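Local coordinates for macrolide 2'-phosphotransferase MphH (PDB 5UXD), which probably phosphorylates the 2'-hydroxyl of macrolide antibiotics, an inactivation reaction that confers resistance, and here binds azithromycin, at residues M116-Y121 with E207-T212; V120-L125 with E242-A247. One frame throughout, in Å; residues are numbered along the deposited sequence. Where two conformers were deposited one is given.

Contact 1: residues M116-Y121 with E207-T212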
# COMPACT_ATOMS: atom_id res chain seq x y z
N MET A 116 2.73 -10.66 14.16
CA MET A 116 1.47 -10.97 13.51
C MET A 116 0.54 -11.89 14.29
O MET A 116 -0.60 -12.06 13.91
CB MET A 116 1.68 -11.41 12.07
CG MET A 116 2.39 -10.35 11.24
SD MET A 116 1.24 -9.28 10.33
CE MET A 116 0.89 -7.99 11.52
N ALA A 117 1.05 -12.50 15.36
CA ALA A 117 0.19 -13.28 16.24
C ALA A 117 -0.45 -12.44 17.35
O ALA A 117 -1.14 -13.00 18.21
CB ALA A 117 0.98 -14.45 16.85
N SER A 118 -0.26 -11.12 17.33
CA SER A 118 -0.83 -10.23 18.34
C SER A 118 -2.34 -10.08 18.16
O SER A 118 -2.81 -9.74 17.08
CB SER A 118 -0.18 -8.85 18.25
OG SER A 118 -0.94 -7.87 18.94
N THR A 119 -3.10 -10.32 19.24
CA THR A 119 -4.53 -10.02 19.17
C THR A 119 -4.80 -8.52 19.14
O THR A 119 -5.81 -8.08 18.57
CB THR A 119 -5.27 -10.63 20.35
OG1 THR A 119 -4.57 -10.29 21.55
CG2 THR A 119 -5.35 -12.14 20.22
N VAL A 120 -3.93 -7.72 19.75
CA VAL A 120 -4.13 -6.27 19.74
C VAL A 120 -4.04 -5.73 18.32
O VAL A 120 -4.91 -4.97 17.87
CB VAL A 120 -3.12 -5.58 20.68
CG1 VAL A 120 -3.16 -4.08 20.49
CG2 VAL A 120 -3.44 -5.92 22.13
N TYR A 121 -3.00 -6.13 17.58
CA TYR A 121 -2.86 -5.69 16.19
C TYR A 121 -4.01 -6.21 15.32
O TYR A 121 -4.52 -5.49 14.45
CB TYR A 121 -1.52 -6.15 15.60
CG TYR A 121 -1.26 -5.59 14.22
CD1 TYR A 121 -0.68 -4.34 14.06
CD2 TYR A 121 -1.61 -6.32 13.07
CE1 TYR A 121 -0.43 -3.82 12.80
CE2 TYR A 121 -1.37 -5.80 11.81
CZ TYR A 121 -0.78 -4.55 11.69
OH TYR A 121 -0.53 -4.01 10.44
N GLU A 207 1.54 2.12 17.73
CA GLU A 207 1.82 2.52 19.11
C GLU A 207 1.13 1.52 20.02
O GLU A 207 -0.09 1.35 19.93
CB GLU A 207 1.33 3.95 19.38
CG GLU A 207 2.05 5.04 18.57
CD GLU A 207 1.72 6.44 19.04
OE1 GLU A 207 0.71 6.61 19.77
OE2 GLU A 207 2.46 7.38 18.69
N ASP A 208 1.90 0.85 20.88
CA ASP A 208 1.37 -0.19 21.76
C ASP A 208 0.62 -1.26 20.97
O ASP A 208 -0.45 -1.72 21.36
CB ASP A 208 0.48 0.41 22.84
CG ASP A 208 1.26 1.24 23.85
OD1 ASP A 208 2.48 1.00 23.99
OD2 ASP A 208 0.66 2.11 24.51
N GLU A 209 1.20 -1.66 19.83
CA GLU A 209 0.71 -2.70 18.92
C GLU A 209 -0.61 -2.32 18.26
O GLU A 209 -1.25 -3.18 17.62
CB GLU A 209 0.58 -4.06 19.63
CG GLU A 209 1.73 -4.36 20.58
CD GLU A 209 1.90 -5.85 20.88
OE1 GLU A 209 3.00 -6.23 21.33
OE2 GLU A 209 0.95 -6.63 20.66
N ARG A 210 -1.03 -1.06 18.35
CA ARG A 210 -2.22 -0.58 17.66
C ARG A 210 -1.80 0.33 16.52
O ARG A 210 -0.81 1.06 16.62
CB ARG A 210 -3.14 0.19 18.62
CG ARG A 210 -3.74 -0.69 19.70
CD ARG A 210 -4.78 0.02 20.54
NE ARG A 210 -5.25 -0.85 21.61
CZ ARG A 210 -4.64 -0.97 22.79
NH1 ARG A 210 -3.55 -0.25 23.05
NH2 ARG A 210 -5.12 -1.80 23.71
N ILE A 211 -2.56 0.27 15.43
CA ILE A 211 -2.31 1.15 14.29
C ILE A 211 -2.74 2.56 14.66
O ILE A 211 -3.87 2.79 15.11
CB ILE A 211 -3.07 0.65 13.05
CG1 ILE A 211 -2.56 -0.73 12.63
CG2 ILE A 211 -2.94 1.65 11.90
CD1 ILE A 211 -3.42 -1.35 11.52
N THR A 212 -1.84 3.52 14.47
CA THR A 212 -2.15 4.91 14.69
C THR A 212 -2.07 5.75 13.43
O THR A 212 -2.50 6.91 13.45
CB THR A 212 -1.22 5.52 15.75
OG1 THR A 212 0.14 5.39 15.33
CG2 THR A 212 -1.41 4.81 17.09
O HOH W 1 -6.46 -3.01 19.35
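Ser118 OG joins the start of helix 119-133 to the turn at 207-210 by donating to Glu209 OE2 (2.8 Å), which it meets nearly along the C-O axis. The same hydroxyl accepts from Tyr121 N at 3.0 Å in an almost straight bond (175°), so Ser118 is the N-cap and its OG is held by two bonds. Its torsion, anti to the backbone N (chi1 163°), turns OG back over the first turn, within reach of Tyr121 N as well as Glu209 OE2. Val120 turns its CG1 branch into the turn, 3.5 Å from Arg210 CG and 3.6 Å from Glu209 O. That methyl also lies above one face of the Arg210 guanidinium, shifted toward its rim. Glu209 O sits at the edge of the Tyr121 ring, near its plane, and takes a CA-H...O contact from Tyr121 CA (3.3 Å), while CE1 of the ring touches Ile211 CG1 at 3.8 Å. A water donates to Val120 O and accepts a weak bond from Arg210 NE. The arrangement is a capped helix N-terminus against beta hairpin 204-214, closed by a type I' turn and flanked in sequence by magnesium-site His203 and Asp216, probably the hairpin after the catalytic loop of kinase-like phosphotransferases.

Contact 2: residues V120-L125 with E242-A247; sequences VYARSL and EVALQA
Ala122 O is met by two groups of Ala244: its CA at 3.4 Å, in a CA-H...O contact with an angle of 139° at the hydrogen, and its CB at 3.6 Å. This carbonyl marks the point where the two helices come closest by residue, Ala122 and Ala244 having CA atoms 4.6 Å apart. The short segment axes approach to 7.4 Å, a separation that methyl-sized side chains at the crossing permit, and they run in broadly the same direction with a signed crossing angle of -33°. Around this point the packing is apolar. Val243 CG1 touches both Ala122 CB and Arg123 CG, the latter at 3.4 Å. Its position anti to the backbone N (chi1 164°) brings this branch across the interface to both residues. One turn further along, the CB of Ala247 rests on Arg123 O at 3.6 Å, a carbonyl that also accepts from Ser127 OG. The Arg123 chain bends at chi3 and folds back along its own helix, so that Val120 CA stands at a height of 3.8 Å above the plane of the Arg123 guanidinium, displaced toward the rim; the aliphatic stem, rather than the charged end, does the main packing against Val243. His232 of helix 230-235 touches Ala122, Leu125 and Ala244, and so meets both helices, while Ser124, whose CB points away from helix 238-250, packs against Arg210, and Leu125 against Ile211, both on strand 210-214.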
# COMPACT_ATOMS: atom_id res chain seq x y z
N VAL A 120 -3.93 -7.72 19.75
CA VAL A 120 -4.13 -6.27 19.74
C VAL A 120 -4.04 -5.73 18.32
O VAL A 120 -4.91 -4.97 17.87
CB VAL A 120 -3.12 -5.58 20.68
CG1 VAL A 120 -3.16 -4.08 20.49
CG2 VAL A 120 -3.44 -5.92 22.13
N TYR A 121 -3.00 -6.13 17.58
CA TYR A 121 -2.86 -5.69 16.19
C TYR A 121 -4.01 -6.21 15.32
O TYR A 121 -4.52 -5.49 14.45
CB TYR A 121 -1.52 -6.15 15.60
CG TYR A 121 -1.26 -5.59 14.22
CD1 TYR A 121 -0.68 -4.34 14.06
CD2 TYR A 121 -1.61 -6.32 13.07
CE1 TYR A 121 -0.43 -3.82 12.80
CE2 TYR A 121 -1.37 -5.80 11.81
CZ TYR A 121 -0.78 -4.55 11.69
OH TYR A 121 -0.53 -4.01 10.44
N ALA A 122 -4.39 -7.47 15.52
CA ALA A 122 -5.50 -8.04 14.77
C ALA A 122 -6.77 -7.22 14.95
O ALA A 122 -7.45 -6.88 13.97
CB ALA A 122 -5.74 -9.50 15.19
N ARG A 123 -7.11 -6.86 16.20
CA ARG A 123 -8.32 -6.06 16.39
C ARG A 123 -8.17 -4.65 15.85
O ARG A 123 -9.12 -4.08 15.30
CB ARG A 123 -8.72 -6.01 17.87
CG ARG A 123 -9.14 -7.35 18.42
CD ARG A 123 -9.56 -7.27 19.87
NE ARG A 123 -8.47 -7.71 20.74
CZ ARG A 123 -7.79 -6.91 21.54
NH1 ARG A 123 -8.09 -5.62 21.62
NH2 ARG A 123 -6.82 -7.40 22.30
N SER A 124 -6.98 -4.05 15.99
CA SER A 124 -6.76 -2.72 15.44
C SER A 124 -6.89 -2.72 13.92
O SER A 124 -7.56 -1.85 13.34
CB SER A 124 -5.38 -2.21 15.87
OG SER A 124 -5.09 -0.96 15.28
N LEU A 125 -6.29 -3.71 13.26
CA LEU A 125 -6.37 -3.81 11.81
C LEU A 125 -7.80 -3.98 11.33
O LEU A 125 -8.26 -3.27 10.42
CB LEU A 125 -5.49 -4.96 11.31
CG LEU A 125 -5.61 -5.16 9.80
CD1 LEU A 125 -4.98 -3.98 9.08
CD2 LEU A 125 -4.94 -6.46 9.36
N GLU A 242 -9.01 -14.69 12.55
CA GLU A 242 -10.42 -14.66 12.92
C GLU A 242 -10.73 -13.51 13.87
O GLU A 242 -11.82 -12.93 13.80
CB GLU A 242 -10.83 -16.01 13.52
CG GLU A 242 -12.27 -16.06 14.05
CD GLU A 242 -13.30 -15.55 13.06
OE1 GLU A 242 -14.19 -14.76 13.47
OE2 GLU A 242 -13.23 -15.92 11.86
N VAL A 243 -9.80 -13.17 14.78
CA VAL A 243 -9.98 -11.99 15.63
C VAL A 243 -10.08 -10.72 14.77
O VAL A 243 -10.89 -9.82 15.05
CB VAL A 243 -8.82 -11.88 16.65
CG1 VAL A 243 -8.75 -10.49 17.27
CG2 VAL A 243 -8.95 -12.94 17.75
N ALA A 244 -9.26 -10.63 13.73
CA ALA A 244 -9.33 -9.51 12.79
C ALA A 244 -10.66 -9.47 12.06
O ALA A 244 -11.25 -8.39 11.90
CB ALA A 244 -8.18 -9.60 11.78
N LEU A 245 -11.14 -10.63 11.61
CA LEU A 245 -12.44 -10.70 10.95
C LEU A 245 -13.58 -10.28 11.87
O LEU A 245 -14.56 -9.67 11.41
CB LEU A 245 -12.68 -12.12 10.44
CG LEU A 245 -11.90 -12.55 9.21
CD1 LEU A 245 -12.19 -14.04 8.93
CD2 LEU A 245 -12.32 -11.69 8.02
N GLN A 246 -13.51 -10.64 13.15
CA GLN A 246 -14.56 -10.26 14.09
C GLN A 246 -14.60 -8.75 14.28
O GLN A 246 -15.67 -8.13 14.24
CB GLN A 246 -14.34 -10.97 15.43
CG GLN A 246 -15.18 -10.42 16.57
CD GLN A 246 -16.60 -10.93 16.52
OE1 GLN A 246 -16.87 -11.97 15.92
NE2 GLN A 246 -17.53 -10.20 17.14
N ALA A 247 -13.43 -8.12 14.47
CA ALA A 247 -13.37 -6.67 14.56
C ALA A 247 -13.82 -6.01 13.26
O ALA A 247 -14.51 -4.98 13.28
CB ALA A 247 -11.94 -6.23 14.94

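Helix 119-133 serves both contacts, which share Val120 and Tyr121 and whose centres lie 9 Å apart. Its first turn meets the hairpin in contact 1, and the next residues meet helix 238-250 in contact 2. The two interfaces also touch directly: Ser124 OG and Ile211 N are 2.8 Å apart, a probable hydrogen bond, Ile211 CD1 packs on Leu125 CA at 3.8 Å, and Val243 CG1 comes to 4.0 Å from Thr119 O. Contact 1 is nearer the functional centre: the Tyr121 side chain is about 10 Å from a bound azithromycin and about 8 Å from that of His203, a magnesium ligand in another structure of this protein. Contact 2 is structural packing remote from those sites.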